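Local coordinates for beta-n-acetylhexosaminidase (Streptococcus pneumoniae, PDB 4AZI), which removes terminal beta-linked N-acetylglucosamine from glycans as an exo-acting family 20 glycoside hydrolase, at residues T212-A217 and L222-F227; D168-A171 and I176-F179; D229-E234 and V245-W250. The protein carries 2 engineered substitutions. All coordinates share one frame; numbering follows the deposited sequence.

The three contacts follow one another along the chain and meet in the wall of the closed eight-stranded barrel. The strands of contact 2, contact 1 and contact 3 are neighbours in that order. Contacts 1 and 2 have centres about 8 Å apart and are joined by a probable hydrogen bond from Phe179 N to Met225 O (2.9 Å). Contact 1 lies about 13 Å, centre to centre, from contact 3, where Pro224 O meets Leu246 N in another probable bond. Contacts 1 and 3 both reach the inhibitor in the active-site pocket, Phe227 and Trp250 sharing its acetamido methyl. Contact 2 lies on the wall's outer side, against helix 153-170, about 19 Å from contact 3 between centres.

Contact 1. Residues T212-A217 and L222-F227; sequences TLAAMA and LQPMAF. With BCN (bicine), chain J; OAN (O-(2-acetamido-2-deoxy D-glucopyranosylidene) amino-N-phenylcarbamate), chain C.
Pro224 offers the CB-CG side of its pyrrolidine ring to Ala217 and Ala214, while the flat ring of Phe227, three residues further along the strand, takes the acetamido methyl of the bound inhibitor on one face. That methyl, CAH, stands 3.7 Å above the Phe227 plane and over its centre, nearly equidistant from all six ring carbons. The pair of segments belongs to a (beta/alpha)8, or TIM, barrel: helix 203-219 runs outside the barrel and returns the chain to strand 223-227, completing the beta-alpha-beta crossover from strand 176-180. Where the alanines face the strand, Ala214 CA and Pro224 CA are 5.4 Å apart, a close approach consistent with the small residues there. Ala217 points its methyl at the strand, its CB 3.7 Å from Pro224 CB, and Ala214 CB adds a looser touch at 4.3 Å to the same Pro224 CB. Phe179 of the preceding strand also packs on Pro224, and Met167 of helix 153-170 covers Ala217 and Leu222.

Ala215 points away from the strand, toward a bicine molecule. Bicine O22 lies 3.5 Å from Ala215 CB and 3.3 Å from Met216 CG. Thr212 keeps OG1 beside its backbone N (chi1 -65°), where it bonds to Glu208 O, and this leaves CG2 turned to the bicine carboxylate, 3.6 Å from O21.

At the turn between helix and strand, Leu222 N donates to Ala217 O across 2.9 Å, with an N-H...O angle of 151°.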
loop_
_atom_site.group_PDB
_atom_site.type_symbol
_atom_site.label_atom_id
_atom_site.label_comp_id
_atom_site.label_asym_id
_atom_site.label_seq_id
_atom_site.Cartn_x
_atom_site.Cartn_y
_atom_site.Cartn_z
ATOM N N THR A 212 -14.809 -6.259 -10.992
ATOM C CA THR A 212 -15.554 -5.010 -10.865
ATOM C C THR A 212 -14.684 -3.872 -10.301
ATOM O O THR A 212 -14.605 -2.782 -10.900
ATOM C CB THR A 212 -16.841 -5.211 -10.031
ATOM O OG1 THR A 212 -17.720 -6.102 -10.743
ATOM C CG2 THR A 212 -17.550 -3.894 -9.797
ATOM N N LEU A 213 -14.026 -4.133 -9.167
ATOM C CA LEU A 213 -13.146 -3.141 -8.546
ATOM C C LEU A 213 -11.961 -2.733 -9.430
ATOM O O LEU A 213 -11.502 -1.583 -9.360
ATOM C CB LEU A 213 -12.644 -3.610 -7.172
ATOM C CG LEU A 213 -13.677 -3.757 -6.049
ATOM C CD1 LEU A 213 -12.970 -3.765 -4.706
ATOM C CD2 LEU A 213 -14.724 -2.647 -6.083
ATOM N N ALA A 214 -11.468 -3.679 -10.232
ATOM C CA ALA A 214 -10.397 -3.426 -11.205
ATOM C C ALA A 214 -10.907 -2.501 -12.305
ATOM O O ALA A 214 -10.268 -1.490 -12.635
ATOM C CB ALA A 214 -9.885 -4.742 -11.799
ATOM N N ALA A 215 -12.078 -2.832 -12.848
ATOM C CA ALA A 215 -12.734 -2.000 -13.860
ATOM C C ALA A 215 -13.009 -0.587 -13.343
ATOM O O ALA A 215 -12.858 0.400 -14.070
ATOM C CB ALA A 215 -14.027 -2.648 -14.309
ATOM N N MET A 216 -13.408 -0.503 -12.079
ATOM C CA MET A 216 -13.762 0.760 -11.479
ATOM C C MET A 216 -12.527 1.642 -11.402
ATOM O O MET A 216 -12.589 2.842 -11.701
ATOM C CB MET A 216 -14.355 0.528 -10.095
ATOM C CG MET A 216 -15.860 0.312 -10.096
ATOM S SD MET A 216 -16.490 -0.298 -8.520
ATOM C CE MET A 216 -15.953 0.977 -7.365
ATOM N N ALA A 217 -11.417 1.022 -11.007
ATOM C CA ALA A 217 -10.129 1.679 -10.897
ATOM C C ALA A 217 -9.742 2.274 -12.238
ATOM O O ALA A 217 -9.407 3.451 -12.313
ATOM C CB ALA A 217 -9.063 0.691 -10.427
ATOM N N LEU A 222 -7.137 5.168 -12.651
ATOM C CA LEU A 222 -6.258 4.647 -11.613
ATOM C C LEU A 222 -5.783 3.241 -12.032
ATOM O O LEU A 222 -6.573 2.443 -12.548
ATOM C CB LEU A 222 -6.993 4.612 -10.275
ATOM C CG LEU A 222 -7.281 5.934 -9.537
ATOM C CD1 LEU A 222 -8.511 5.808 -8.649
ATOM C CD2 LEU A 222 -6.090 6.386 -8.707
ATOM N N GLN A 223 -4.491 2.965 -11.870
ATOM C CA GLN A 223 -3.956 1.611 -12.093
ATOM C C GLN A 223 -4.387 0.701 -10.942
ATOM O O GLN A 223 -4.041 0.984 -9.785
ATOM C CB GLN A 223 -2.420 1.645 -12.186
ATOM C CG GLN A 223 -1.739 0.277 -12.143
ATOM C CD GLN A 223 -2.127 -0.614 -13.315
ATOM O OE1 GLN A 223 -2.672 -1.719 -13.136
ATOM N NE2 GLN A 223 -1.848 -0.145 -14.519
ATOM N N PRO A 224 -5.122 -0.394 -11.238
ATOM C CA PRO A 224 -5.543 -1.218 -10.100
ATOM C C PRO A 224 -4.403 -2.061 -9.525
ATOM O O PRO A 224 -3.481 -2.437 -10.239
ATOM C CB PRO A 224 -6.667 -2.096 -10.673
ATOM C CG PRO A 224 -6.452 -2.107 -12.144
ATOM C CD PRO A 224 -5.719 -0.850 -12.512
ATOM N N MET A 225 -4.443 -2.282 -8.218
ATOM C CA MET A 225 -3.517 -3.184 -7.568
ATOM C C MET A 225 -4.309 -4.013 -6.577
ATOM O O MET A 225 -5.280 -3.526 -5.995
ATOM C CB MET A 225 -2.398 -2.409 -6.856
ATOM C CG MET A 225 -1.302 -3.319 -6.306
ATOM S SD MET A 225 0.225 -2.501 -5.803
ATOM C CE MET A 225 -0.261 -1.686 -4.292
ATOM N N ALA A 226 -3.906 -5.272 -6.408
ATOM C CA ALA A 226 -4.494 -6.153 -5.399
ATOM C C ALA A 226 -3.419 -7.090 -4.864
ATOM O O ALA A 226 -2.398 -7.294 -5.516
ATOM C CB ALA A 226 -5.639 -6.956 -6.003
ATOM N N PHE A 227 -3.646 -7.666 -3.686
ATOM C CA PHE A 227 -2.756 -8.709 -3.182
ATOM C C PHE A 227 -2.984 -9.991 -3.971
ATOM O O PHE A 227 -4.030 -10.175 -4.581
ATOM C CB PHE A 227 -2.940 -8.938 -1.684
ATOM C CG PHE A 227 -2.556 -7.760 -0.851
ATOM C CD1 PHE A 227 -1.244 -7.295 -0.843
ATOM C CD2 PHE A 227 -3.507 -7.098 -0.092
ATOM C CE1 PHE A 227 -0.890 -6.193 -0.089
ATOM C CE2 PHE A 227 -3.161 -6.000 0.668
ATOM C CZ PHE A 227 -1.855 -5.541 0.664
HETATM N N1 BCN J . -17.913 -3.389 -15.134
HETATM C C1 BCN J . -17.768 -1.925 -14.907
HETATM C C2 BCN J . -17.662 -1.535 -13.422
HETATM O O21 BCN J . -18.554 -1.951 -12.647
HETATM O O22 BCN J . -16.696 -0.810 -13.101
HETATM C C3 BCN J . -17.232 -4.264 -14.147
HETATM C C4 BCN J . -17.454 -5.757 -14.425
HETATM O O4 BCN J . -16.183 -6.414 -14.505
HETATM C C5 BCN J . -17.720 -3.737 -16.571
HETATM C C6 BCN J . -16.252 -3.688 -17.046
HETATM O O6 BCN J . -16.031 -2.500 -17.812
HETATM C CAH OAN C . -1.387 -9.212 2.450
HETATM C CAG OAN C . -0.942 -9.406 3.908
HETATM O OAN OAN C . 0.241 -9.329 4.205
HETATM N NAI OAN C . -1.922 -9.668 4.775
HETATM C CAB OAN C . -1.731 -9.877 6.226
HETATM C CAC OAN C . -1.675 -8.524 6.937
HETATM O OAJ OAN C . -3.010 -8.056 7.171
HETATM C CAD OAN C . -0.927 -8.625 8.259
HETATM O OAK OAN C . -0.946 -7.338 8.860
HETATM C CAE OAN C . 0.526 -9.047 7.989
HETATM C CAF OAN C . 1.382 -9.237 9.245
HETATM O OAM OAN C . 0.889 -10.331 10.024
HETATM O OAL OAN C . 0.621 -10.263 7.199
HETATM C CAA OAN C . -0.481 -10.729 6.535
HETATM N NAY OAN C . -0.442 -11.981 6.132
HETATM O OAQ OAN C . 0.691 -12.675 6.443
HETATM C CAP OAN C . 0.496 -14.012 6.643
HETATM O OAR OAN C . 1.464 -14.743 6.860
HETATM N NAO OAN C . -0.771 -14.451 6.597
HETATM C CAS OAN C . -1.159 -15.729 6.726
HETATM C CAT OAN C . -2.000 -16.260 5.748
HETATM C CAU OAN C . -2.438 -17.581 5.832
HETATM C CAV OAN C . -2.034 -18.382 6.899
HETATM C CAW OAN C . -1.191 -17.857 7.888
HETATM C CAX OAN C . -0.755 -16.532 7.806
#

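Contact 2. Residues D168-A171 and I176-F179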
loop_
_atom_site.group_PDB
_atom_site.type_symbol
_atom_site.label_atom_id
_atom_site.label_comp_id
_atom_site.label_asym_id
_atom_site.label_seq_id
_atom_site.Cartn_x
_atom_site.Cartn_y
_atom_site.Cartn_z
ATOM N N ASP A 168 -12.910 8.210 -6.504
ATOM C CA ASP A 168 -13.207 9.551 -7.013
ATOM C C ASP A 168 -12.243 10.608 -6.446
ATOM O O ASP A 168 -11.718 11.435 -7.199
ATOM C CB ASP A 168 -14.700 9.921 -6.809
ATOM C CG ASP A 168 -15.647 9.078 -7.696
ATOM O OD1 ASP A 168 -15.175 8.525 -8.697
ATOM O OD2 ASP A 168 -16.864 8.959 -7.408
ATOM N N PHE A 169 -11.980 10.561 -5.140
ATOM C CA PHE A 169 -11.027 11.505 -4.526
ATOM C C PHE A 169 -9.577 11.309 -5.013
ATOM O O PHE A 169 -8.889 12.286 -5.306
ATOM C CB PHE A 169 -11.115 11.464 -2.994
ATOM C CG PHE A 169 -9.960 12.135 -2.297
ATOM C CD1 PHE A 169 -9.962 13.513 -2.081
ATOM C CD2 PHE A 169 -8.866 11.389 -1.856
ATOM C CE1 PHE A 169 -8.897 14.132 -1.442
ATOM C CE2 PHE A 169 -7.792 12.004 -1.215
ATOM C CZ PHE A 169 -7.807 13.377 -1.019
ATOM N N PHE A 170 -9.129 10.057 -5.114
ATOM C CA PHE A 170 -7.759 9.758 -5.549
ATOM C C PHE A 170 -7.520 9.913 -7.054
ATOM O O PHE A 170 -6.384 10.139 -7.460
ATOM C CB PHE A 170 -7.302 8.364 -5.073
ATOM C CG PHE A 170 -7.160 8.255 -3.585
ATOM C CD1 PHE A 170 -6.206 9.000 -2.911
ATOM C CD2 PHE A 170 -7.993 7.411 -2.853
ATOM C CE1 PHE A 170 -6.078 8.909 -1.532
ATOM C CE2 PHE A 170 -7.875 7.318 -1.474
ATOM C CZ PHE A 170 -6.917 8.069 -0.812
ATOM N N ALA A 171 -8.577 9.795 -7.865
ATOM C CA ALA A 171 -8.471 9.998 -9.311
ATOM C C ALA A 171 -7.748 11.299 -9.617
ATOM O O ALA A 171 -8.182 12.375 -9.203
ATOM C CB ALA A 171 -9.849 9.980 -9.971
ATOM N N ILE A 176 -1.811 4.872 -8.561
ATOM C CA ILE A 176 -2.227 3.507 -8.202
ATOM C C ILE A 176 -3.301 3.500 -7.117
ATOM O O ILE A 176 -3.324 4.370 -6.266
ATOM C CB ILE A 176 -1.023 2.625 -7.786
ATOM C CG1 ILE A 176 -0.025 2.497 -8.944
ATOM C CG2 ILE A 176 -1.486 1.223 -7.373
ATOM C CD1 ILE A 176 1.394 2.122 -8.549
ATOM N N PHE A 177 -4.207 2.530 -7.183
ATOM C CA PHE A 177 -5.168 2.288 -6.102
ATOM C C PHE A 177 -5.184 0.805 -5.744
ATOM O O PHE A 177 -5.477 -0.042 -6.592
ATOM C CB PHE A 177 -6.583 2.759 -6.487
ATOM C CG PHE A 177 -7.568 2.757 -5.338
ATOM C CD1 PHE A 177 -8.316 1.617 -5.042
ATOM C CD2 PHE A 177 -7.747 3.902 -4.547
ATOM C CE1 PHE A 177 -9.222 1.614 -3.982
ATOM C CE2 PHE A 177 -8.657 3.904 -3.498
ATOM C CZ PHE A 177 -9.397 2.757 -3.216
ATOM N N ASN A 178 -4.869 0.493 -4.489
ATOM C CA ASN A 178 -4.871 -0.892 -4.015
ATOM C C ASN A 178 -6.202 -1.273 -3.358
ATOM O O ASN A 178 -6.523 -0.769 -2.277
ATOM C CB ASN A 178 -3.716 -1.131 -3.029
ATOM C CG ASN A 178 -3.541 -2.604 -2.664
ATOM O OD1 ASN A 178 -4.193 -3.488 -3.227
ATOM N ND2 ASN A 178 -2.646 -2.874 -1.711
ATOM N N PHE A 179 -6.953 -2.163 -4.013
ATOM C CA PHE A 179 -8.228 -2.682 -3.477
ATOM C C PHE A 179 -8.110 -3.959 -2.622
ATOM O O PHE A 179 -9.110 -4.468 -2.096
ATOM C CB PHE A 179 -9.349 -2.778 -4.555
ATOM C CG PHE A 179 -9.075 -3.722 -5.700
ATOM C CD1 PHE A 179 -9.414 -5.071 -5.611
ATOM C CD2 PHE A 179 -8.578 -3.249 -6.915
ATOM C CE1 PHE A 179 -9.205 -5.935 -6.678
ATOM C CE2 PHE A 179 -8.371 -4.115 -7.988
ATOM C CZ PHE A 179 -8.685 -5.455 -7.871
#
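With CG beside its backbone N (chi1 -67°), Phe170 swings its ring from the end of the helix toward the strand, and Phe177 answers with CG anti to its own N (chi1 -170°), which carries its ring out to meet it. The two side chains cross at about a right angle. Phe170 CD2 approaches the edge of the Phe177 ring, in its plane, and lies 3.6 Å from Phe177 CE2. Phe170 CE2 comes to the same Phe177 CE2 at 4.0 Å. The ring planes are inclined at 50° and the centroids are 6.0 Å apart. In the TIM barrel, this pair joins the last turn of helix 153-170, on the outside, to strand 176-180 of the wall. Val97 of helix 94-106 and Pro113 of strand 110-117 also pack on Phe170, and Ile115 touches Phe177. Within the helix, Phe169 CD2 stands 3.6 Å above the plane of the Phe170 ring, over its centre, which gives that ring a neighbour of its own segment on one face. Further back, Asp168 OD1 forms a salt bridge with Arg220 NE, while Arg220 NH1 bonds to Met216 O of helix 203-219.

Contact 3. Residues D229-E234 and V245-W250. With OAN (O-(2-acetamido-2-deoxy D-glucopyranosylidene) amino-N-phenylcarbamate), chain C.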
loop_
_atom_site.group_PDB
_atom_site.type_symbol
_atom_site.label_atom_id
_atom_site.label_comp_id
_atom_site.label_asym_id
_atom_site.label_seq_id
_atom_site.Cartn_x
_atom_site.Cartn_y
_atom_site.Cartn_z
ATOM N N ASP A 229 -3.364 -13.209 -3.201
ATOM C CA ASP A 229 -4.103 -14.361 -2.626
ATOM C C ASP A 229 -5.236 -14.919 -3.492
ATOM O O ASP A 229 -5.284 -16.116 -3.774
ATOM C CB ASP A 229 -4.711 -14.015 -1.257
ATOM C CG ASP A 229 -3.713 -13.407 -0.295
ATOM O OD1 ASP A 229 -2.934 -12.522 -0.698
ATOM O OD2 ASP A 229 -3.737 -13.800 0.885
ATOM N N GLY A 230 -6.152 -14.046 -3.901
ATOM C CA GLY A 230 -7.397 -14.492 -4.499
ATOM C C GLY A 230 -7.302 -14.807 -5.971
ATOM O O GLY A 230 -8.271 -15.264 -6.559
ATOM N N PHE A 231 -6.143 -14.557 -6.576
ATOM C CA PHE A 231 -6.000 -14.662 -8.029
ATOM C C PHE A 231 -5.524 -16.039 -8.483
ATOM O O PHE A 231 -4.438 -16.490 -8.107
ATOM C CB PHE A 231 -5.071 -13.560 -8.562
ATOM C CG PHE A 231 -5.685 -12.182 -8.543
ATOM C CD1 PHE A 231 -5.799 -11.467 -7.351
ATOM C CD2 PHE A 231 -6.156 -11.601 -9.718
ATOM C CE1 PHE A 231 -6.371 -10.201 -7.334
ATOM C CE2 PHE A 231 -6.720 -10.333 -9.710
ATOM C CZ PHE A 231 -6.831 -9.628 -8.515
ATOM N N TYR A 232 -6.340 -16.685 -9.307
ATOM C CA TYR A 232 -6.055 -18.018 -9.831
ATOM C C TYR A 232 -5.604 -18.974 -8.744
ATOM O O TYR A 232 -4.530 -19.563 -8.822
ATOM C CB TYR A 232 -5.046 -17.932 -10.981
ATOM C CG TYR A 232 -5.648 -17.228 -12.170
ATOM C CD1 TYR A 232 -6.348 -17.943 -13.135
ATOM C CD2 TYR A 232 -5.554 -15.846 -12.309
ATOM C CE1 TYR A 232 -6.929 -17.303 -14.209
ATOM C CE2 TYR A 232 -6.126 -15.198 -13.386
ATOM C CZ TYR A 232 -6.810 -15.937 -14.334
ATOM O OH TYR A 232 -7.389 -15.319 -15.403
ATOM N N TYR A 233 -6.433 -19.107 -7.713
ATOM C CA TYR A 233 -6.096 -19.941 -6.558
ATOM C C TYR A 233 -5.750 -21.343 -7.036
ATOM O O TYR A 233 -6.396 -21.871 -7.948
ATOM C CB TYR A 233 -7.261 -19.972 -5.563
ATOM C CG TYR A 233 -6.981 -20.747 -4.293
ATOM C CD1 TYR A 233 -6.151 -20.225 -3.295
ATOM C CD2 TYR A 233 -7.563 -21.993 -4.078
ATOM C CE1 TYR A 233 -5.910 -20.932 -2.118
ATOM C CE2 TYR A 233 -7.327 -22.711 -2.914
ATOM C CZ TYR A 233 -6.499 -22.181 -1.940
ATOM O OH TYR A 233 -6.270 -22.899 -0.793
ATOM N N GLU A 234 -4.694 -21.902 -6.446
ATOM C CA GLU A 234 -4.195 -23.258 -6.743
ATOM C C GLU A 234 -3.859 -23.521 -8.228
ATOM O O GLU A 234 -4.021 -24.643 -8.723
ATOM C CB GLU A 234 -5.131 -24.333 -6.150
ATOM C CG GLU A 234 -4.375 -25.477 -5.468
ATOM C CD GLU A 234 -5.274 -26.454 -4.725
ATOM O OE1 GLU A 234 -6.379 -26.069 -4.282
ATOM O OE2 GLU A 234 -4.869 -27.622 -4.573
ATOM N N VAL A 245 -4.531 -5.948 -13.517
ATOM C CA VAL A 245 -4.217 -5.686 -12.102
ATOM C C VAL A 245 -2.717 -5.823 -11.822
ATOM O O VAL A 245 -2.112 -6.807 -12.212
ATOM C CB VAL A 245 -5.030 -6.619 -11.168
ATOM C CG1 VAL A 245 -4.606 -6.446 -9.708
ATOM C CG2 VAL A 245 -6.537 -6.374 -11.340
ATOM N N LEU A 246 -2.129 -4.826 -11.157
ATOM C CA LEU A 246 -0.775 -4.938 -10.621
ATOM C C LEU A 246 -0.828 -5.803 -9.362
ATOM O O LEU A 246 -1.551 -5.487 -8.434
ATOM C CB LEU A 246 -0.200 -3.557 -10.304
ATOM C CG LEU A 246 1.190 -3.511 -9.656
ATOM C CD1 LEU A 246 2.290 -4.027 -10.587
ATOM C CD2 LEU A 246 1.502 -2.104 -9.183
ATOM N N ILE A 247 -0.088 -6.908 -9.337
ATOM C CA ILE A 247 -0.231 -7.872 -8.243
ATOM C C ILE A 247 0.795 -7.585 -7.129
ATOM O O ILE A 247 2.013 -7.651 -7.338
ATOM C CB ILE A 247 -0.101 -9.332 -8.737
ATOM C CG1 ILE A 247 -1.082 -9.663 -9.900
ATOM C CG2 ILE A 247 -0.207 -10.317 -7.591
ATOM C CD1 ILE A 247 -2.533 -9.870 -9.510
ATOM N N SER A 248 0.305 -7.263 -5.945
ATOM C CA SER A 248 1.199 -7.114 -4.807
ATOM C C SER A 248 1.468 -8.515 -4.256
ATOM O O SER A 248 0.659 -9.052 -3.505
ATOM C CB SER A 248 0.594 -6.173 -3.765
ATOM O OG SER A 248 1.391 -6.123 -2.602
ATOM N N TYR A 249 2.585 -9.115 -4.675
ATOM C CA TYR A 249 2.887 -10.516 -4.341
ATOM C C TYR A 249 3.721 -10.634 -3.080
ATOM O O TYR A 249 4.871 -10.194 -3.039
ATOM C CB TYR A 249 3.575 -11.271 -5.503
ATOM C CG TYR A 249 3.399 -12.774 -5.371
ATOM C CD1 TYR A 249 4.158 -13.512 -4.451
ATOM C CD2 TYR A 249 2.448 -13.456 -6.132
ATOM C CE1 TYR A 249 3.980 -14.885 -4.304
ATOM C CE2 TYR A 249 2.262 -14.826 -5.985
ATOM C CZ TYR A 249 3.029 -15.533 -5.061
ATOM O OH TYR A 249 2.857 -16.895 -4.913
ATOM N N TRP A 250 3.142 -11.253 -2.052
ATOM C CA TRP A 250 3.791 -11.320 -0.750
ATOM C C TRP A 250 4.154 -12.724 -0.309
ATOM O O TRP A 250 5.091 -12.897 0.454
ATOM C CB TRP A 250 2.935 -10.617 0.294
ATOM C CG TRP A 250 1.658 -11.344 0.569
ATOM C CD1 TRP A 250 0.479 -11.299 -0.172
ATOM C CD2 TRP A 250 1.402 -12.294 1.643
ATOM N NE1 TRP A 250 -0.465 -12.125 0.372
ATOM C CE2 TRP A 250 0.021 -12.754 1.462
ATOM C CE3 TRP A 250 2.144 -12.788 2.703
ATOM C CZ2 TRP A 250 -0.567 -13.662 2.322
ATOM C CZ3 TRP A 250 1.542 -13.708 3.564
ATOM C CH2 TRP A 250 0.219 -14.138 3.375
HETATM C CAH OAN C . -1.387 -9.212 2.450
HETATM C CAG OAN C . -0.942 -9.406 3.908
HETATM O OAN OAN C . 0.241 -9.329 4.205
HETATM N NAI OAN C . -1.922 -9.668 4.775
HETATM C CAB OAN C . -1.731 -9.877 6.226
HETATM C CAC OAN C . -1.675 -8.524 6.937
HETATM O OAJ OAN C . -3.010 -8.056 7.171
HETATM C CAD OAN C . -0.927 -8.625 8.259
HETATM O OAK OAN C . -0.946 -7.338 8.860
HETATM C CAE OAN C . 0.526 -9.047 7.989
HETATM C CAF OAN C . 1.382 -9.237 9.245
HETATM O OAM OAN C . 0.889 -10.331 10.024
HETATM O OAL OAN C . 0.621 -10.263 7.199
HETATM C CAA OAN C . -0.481 -10.729 6.535
HETATM N NAY OAN C . -0.442 -11.981 6.132
HETATM O OAQ OAN C . 0.691 -12.675 6.443
HETATM C CAP OAN C . 0.496 -14.012 6.643
HETATM O OAR OAN C . 1.464 -14.743 6.860
HETATM N NAO OAN C . -0.771 -14.451 6.597
HETATM C CAS OAN C . -1.159 -15.729 6.726
HETATM C CAT OAN C . -2.000 -16.260 5.748
HETATM C CAU OAN C . -2.438 -17.581 5.832
HETATM C CAV OAN C . -2.034 -18.382 6.899
HETATM C CAW OAN C . -1.191 -17.857 7.888
HETATM C CAX OAN C . -0.755 -16.532 7.806
#
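Asp229 grips the indole of Trp250 in the tight half of this contact, whereas Phe231 meets Val245 and Ile247 through looser apolar touches further from the ligand. Trp250 NE1 donates to Asp229 OD1 over 2.7 Å, almost perfectly straight (N-H...O 176°). The oxygen lies in the ring plane of Trp250 and is met on its syn side, with the nitrogen 25° out of the carboxylate plane. The other oxygen, OD2, is hydrogen-bonded to Tyr257 OH, so one buried carboxylate is held at both ends and ties together two residues of the ligand pocket.

Trp250 places CG between its backbone N and carbonyl carbon (chi1 68°), which swings an edge of the indole to Asp229 and lays a face against the inhibitor. The acetamido methyl CAH stands 3.7 Å above that face, offset toward the rim near CD1. Toward the far end of the indole, Trp250 CZ3 is 3.2 Å from the inhibitor's OAQ and Trp250 CH2 is 3.3 Å from its carbamate carbon CAP.

The Phe231 end is apolar: Ile247 CD1 sits over the centre of the Phe231 ring in a CH-pi contact, 4.0 Å from the centroid, and Val245 CG1 comes obliquely to Phe231 CZ at 4.1 Å. Phe241 and Ala226 add further neighbours to the same ring. Beyond it the loop runs outward to Glu234, which is exposed to solvent.

Asp229, which is not among the residues lining the ligand pocket, probably orients the indole from the second shell, as part of an aromatic wall at the C-terminal end of the barrel strands, consistent with the acetamido-binding pocket of family 20 hexosaminidases.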